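Local structure of protease VP4 (Blotched snakehead virus, 2GEF) at residues G191-D194 with T195-C198; A68-G71 with D72-V76. The protein hydrolyses peptide bonds with a serine/lysine catalytic dyad and, as in other birnaviruses, probably releases itself from the viral structural polyprotein. All blocks are in the same frame, centred on the assembly; numbering follows the deposited sequence.

Overall arrangement
Both contacts are local, each within one continuous run of chain, and both belong to the peptidase S50 domain of the polyprotein. Contact 2 (68-76) comes first along the chain. It is the hairpin turn between strands 67-69 and 75-77, which join a mixed six-stranded sheet. Contact 1 (191-198) comes later, where a loop passes into strand 195-196 of a second mixed sheet. Their centres lie about 26 Å apart and their nearest atoms about 18 Å, so they are separate structural elements. Neither carries Ser136 or Lys173. Side chain to side chain, Val76 is about 12 Å from the nucleophile Ser136, and Glu193 is about 8 Å from Lys173.

Contact 1: residues G191-D194 with T195-C198; sequences GGED and TRIC
Glu193 bends forward over the chain that follows it and meets Arg196, three residues on. The contact marks the entry into strand 195-196, within this chain an edge strand of a mixed sheet, from the loop after strand 184-186. The closest side-chain touch is between Glu193 OE2 and the aliphatic stem of Arg196, with OE2 3.2 Å from CG. The same oxygen also faces the guanidinium in its plane, at the edge. There it makes a long salt bridge, 3.7 Å from Arg196 NH2. The carboxylate and guanidinium planes are 29° apart. At this length the charged link is probably weak, and contact along the stem accounts for much of the meeting.

The torsions of both residues explain the fit. Glu193 CG sits between its backbone N and carbonyl carbon (chi1 71°), and the chain bends again at chi2. This lays the side chain against the backbone at the start of the strand, with Glu193 CG 3.3 Å from Thr195 O. Arg196 keeps an extended chain from CG to NE, which carries it at a slant across the folded glutamate, its NH2 edge toward OE2. The contact lies at the surface.

Further out, the polar groups of the loop are tied to neighbouring parts of the fold. Glu193 OE1 is hydrogen-bonded to Thr188 OG1, which is also bonded to Gly192 N. With one oxygen held there, the other is turned to the arginine. Backbone bonds of Thr195 and Ile197 to Gly186 join the strand region to strand 184-186. Asp194 faces another way. His178 is the last residue of helix 170-178, which carries the catalytic Lys173, and its NE2 is hydrogen-bonded to Asp194 OD2, as is Leu184 N.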
loop_
_atom_site.group_PDB
_atom_site.type_symbol
_atom_site.label_atom_id
_atom_site.label_comp_id
_atom_site.label_asym_id
_atom_site.label_seq_id
_atom_site.Cartn_x
_atom_site.Cartn_y
_atom_site.Cartn_z
ATOM N N GLY A 191 -16.071 3.239 5.590
ATOM C CA GLY A 191 -16.619 2.007 4.944
ATOM C C GLY A 191 -16.226 1.897 3.459
ATOM O O GLY A 191 -16.905 1.236 2.648
ATOM N N GLY A 192 -15.134 2.561 3.047
ATOM C CA GLY A 192 -14.811 2.504 1.594
ATOM C C GLY A 192 -14.250 1.169 1.113
ATOM O O GLY A 192 -14.205 0.900 -0.106
ATOM N N GLU A 193 -13.828 0.328 2.032
ATOM C CA GLU A 193 -13.193 -0.972 1.623
ATOM C C GLU A 193 -14.267 -1.908 1.032
ATOM O O GLU A 193 -15.380 -1.891 1.507
ATOM C CB GLU A 193 -12.353 -1.706 2.788
ATOM C CG GLU A 193 -13.259 -2.305 3.887
ATOM C CD GLU A 193 -13.819 -1.228 4.904
ATOM O OE1 GLU A 193 -13.429 -0.018 4.787
ATOM O OE2 GLU A 193 -14.613 -1.582 5.845
ATOM N N ASP A 194 -13.915 -2.741 0.048
ATOM C CA ASP A 194 -14.809 -3.780 -0.401
ATOM C C ASP A 194 -15.064 -4.923 0.640
ATOM O O ASP A 194 -16.154 -5.472 0.706
ATOM C CB ASP A 194 -14.209 -4.300 -1.746
ATOM C CG ASP A 194 -14.077 -3.172 -2.753
ATOM O OD1 ASP A 194 -15.111 -2.676 -3.182
ATOM O OD2 ASP A 194 -12.983 -2.721 -3.130
ATOM N N THR A 195 -14.029 -5.265 1.407
ATOM C CA THR A 195 -14.053 -6.265 2.450
ATOM C C THR A 195 -13.369 -5.831 3.674
ATOM O O THR A 195 -12.259 -5.433 3.591
ATOM C CB THR A 195 -13.241 -7.421 1.984
ATOM O OG1 THR A 195 -13.754 -7.751 0.699
ATOM C CG2 THR A 195 -13.335 -8.683 2.938
ATOM N N ARG A 196 -14.032 -5.910 4.810
ATOM C CA ARG A 196 -13.502 -5.369 6.059
ATOM C C ARG A 196 -12.746 -6.393 6.865
ATOM O O ARG A 196 -13.282 -7.447 7.124
ATOM C CB ARG A 196 -14.635 -4.856 6.933
ATOM C CG ARG A 196 -14.116 -3.896 8.041
ATOM C CD ARG A 196 -15.361 -3.757 8.828
ATOM N NE ARG A 196 -15.308 -3.231 10.155
ATOM C CZ ARG A 196 -15.124 -1.951 10.460
ATOM N NH1 ARG A 196 -15.247 -1.561 11.738
ATOM N NH2 ARG A 196 -14.839 -1.070 9.511
ATOM N N ILE A 197 -11.515 -6.077 7.300
ATOM C CA ILE A 197 -10.699 -7.085 7.916
ATOM C C ILE A 197 -10.100 -6.419 9.120
ATOM O O ILE A 197 -9.476 -5.382 8.951
ATOM C CB ILE A 197 -9.584 -7.579 6.901
ATOM C CG1 ILE A 197 -10.107 -8.605 5.840
ATOM C CG2 ILE A 197 -8.560 -8.194 7.623
ATOM C CD1 ILE A 197 -10.987 -9.790 6.356
ATOM N N CYS A 198 -10.282 -6.976 10.324
ATOM C CA CYS A 198 -9.880 -6.305 11.594
ATOM C C CYS A 198 -8.649 -6.868 12.212
ATOM O O CYS A 198 -8.140 -6.383 13.200
ATOM C CB CYS A 198 -11.060 -6.447 12.622
ATOM S SG CYS A 198 -12.486 -5.653 11.799
#

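Contact 2: residues A68-G71 with D72-V76; sequences ALTG and DDHKV
Thr70 OG1 is held by two hydrogen bonds, both to residues of 72-76. It donates one to Asp72 OD1 at 2.7 Å, meeting that oxygen nearly along its C-O axis. It also accepts one from His74 N at 2.9 Å. The hydroxyl is placed for this by a chi1 of 72°, which sets OG1 between the backbone N and the carbonyl carbon of Thr70. Asp72 is itself fixed from outside: OD1 also bonds to Thr100 N, and OD2 to Arg101 N.

The backbone makes a type I turn from Thr70 to Asp73, followed by a G1 beta bulge. Asp73 takes the positive-phi position (phi 78°) that glycine often fills. Asp73 N bonds to Thr70 O at 3.1 Å, and Thr70 N bonds to His74 O at 3.0 Å. This bulged turn closes the antiparallel hairpin of strands 67-69 and 75-77. Ala68 and Val76 are its hydrogen-bonded pair, with Val76 N 3.0 Å from Ala68 O and a second bond from Ala68 N to Val76 O.

Apolar carbons pack on both faces of the hairpin. Thr70 CG2 crosses over to Val76 CG2 at 3.6 Å, and Ala68 lies on the same face of the sheet as Val76. On the other face Leu69 and Lys75, a non-hydrogen-bonded pair, run side by side, with Leu69 CD2 4.1 Å from Lys75 CG.

Leu69 CD1 also comes to 3.8 Å from Asp73 OD1, the two side chains crossing at a slant. Asp103 OD1 is bonded to both His74 ND1 and Lys75 N.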
loop_
_atom_site.group_PDB
_atom_site.type_symbol
_atom_site.label_atom_id
_atom_site.label_comp_id
_atom_site.label_asym_id
_atom_site.label_seq_id
_atom_site.Cartn_x
_atom_site.Cartn_y
_atom_site.Cartn_z
ATOM N N ALA A 68 11.270 5.032 7.085
ATOM C CA ALA A 68 10.709 5.017 8.428
ATOM C C ALA A 68 11.238 3.778 9.113
ATOM O O ALA A 68 11.610 2.760 8.412
ATOM C CB ALA A 68 9.152 4.996 8.408
ATOM N N LEU A 69 11.297 3.821 10.447
ATOM C CA LEU A 69 11.626 2.645 11.195
ATOM C C LEU A 69 10.340 1.843 11.487
ATOM O O LEU A 69 9.223 2.391 11.616
ATOM C CB LEU A 69 12.621 2.885 12.409
ATOM C CG LEU A 69 14.017 3.530 12.249
ATOM C CD1 LEU A 69 14.791 3.875 13.557
ATOM C CD2 LEU A 69 15.035 2.726 11.327
ATOM N N THR A 70 10.480 0.519 11.357
ATOM C CA THR A 70 9.478 -0.445 11.798
ATOM C C THR A 70 9.605 -0.647 13.309
ATOM O O THR A 70 10.377 -0.013 13.971
ATOM C CB THR A 70 9.663 -1.801 11.111
ATOM O OG1 THR A 70 10.842 -2.369 11.689
ATOM C CG2 THR A 70 9.890 -1.631 9.609
ATOM N N GLY A 71 8.689 -1.377 13.866
ATOM C CA GLY A 71 8.623 -1.478 15.355
ATOM C C GLY A 71 9.731 -2.347 15.947
ATOM O O GLY A 71 9.945 -2.295 17.151
ATOM N N ASP A 72 10.422 -3.146 15.112
ATOM C CA ASP A 72 11.665 -3.791 15.480
ATOM C C ASP A 72 12.875 -3.133 14.744
ATOM O O ASP A 72 13.841 -3.834 14.506
ATOM C CB ASP A 72 11.609 -5.320 15.139
ATOM C CG ASP A 72 11.109 -5.645 13.714
ATOM O OD1 ASP A 72 10.641 -4.755 12.952
ATOM O OD2 ASP A 72 11.140 -6.820 13.307
ATOM N N ASP A 73 12.823 -1.867 14.319
ATOM C CA ASP A 73 14.021 -1.150 13.930
ATOM C C ASP A 73 14.595 -1.443 12.567
ATOM O O ASP A 73 15.783 -1.195 12.334
ATOM C CB ASP A 73 15.156 -1.283 14.936
ATOM C CG ASP A 73 14.993 -0.314 16.139
ATOM O OD1 ASP A 73 14.639 0.846 15.888
ATOM O OD2 ASP A 73 15.213 -0.726 17.317
ATOM N N HIS A 74 13.766 -2.005 11.701
ATOM C CA HIS A 74 14.067 -2.192 10.296
ATOM C C HIS A 74 13.746 -0.960 9.509
ATOM O O HIS A 74 13.051 -0.079 10.002
ATOM C CB HIS A 74 13.314 -3.403 9.800
ATOM C CG HIS A 74 13.963 -4.626 10.248
ATOM N ND1 HIS A 74 15.091 -5.123 9.644
ATOM C CD2 HIS A 74 13.752 -5.390 11.346
ATOM C CE1 HIS A 74 15.516 -6.171 10.327
ATOM N NE2 HIS A 74 14.723 -6.351 11.364
ATOM N N LYS A 75 14.233 -0.921 8.284
ATOM C CA LYS A 75 13.849 0.207 7.365
ATOM C C LYS A 75 12.825 -0.104 6.305
ATOM O O LYS A 75 12.779 -1.210 5.687
ATOM C CB LYS A 75 15.128 0.807 6.699
ATOM C CG LYS A 75 16.149 1.023 7.813
ATOM C CD LYS A 75 17.534 1.010 7.318
ATOM C CE LYS A 75 18.560 1.048 8.455
ATOM N NZ LYS A 75 18.981 2.423 8.744
ATOM N N VAL A 76 11.963 0.898 6.121
ATOM C CA VAL A 76 11.070 0.845 5.035
ATOM C C VAL A 76 11.538 1.973 4.215
ATOM O O VAL A 76 11.106 3.099 4.498
ATOM C CB VAL A 76 9.575 1.123 5.385
ATOM C CG1 VAL A 76 8.640 0.863 4.070
ATOM C CG2 VAL A 76 9.115 0.322 6.649
#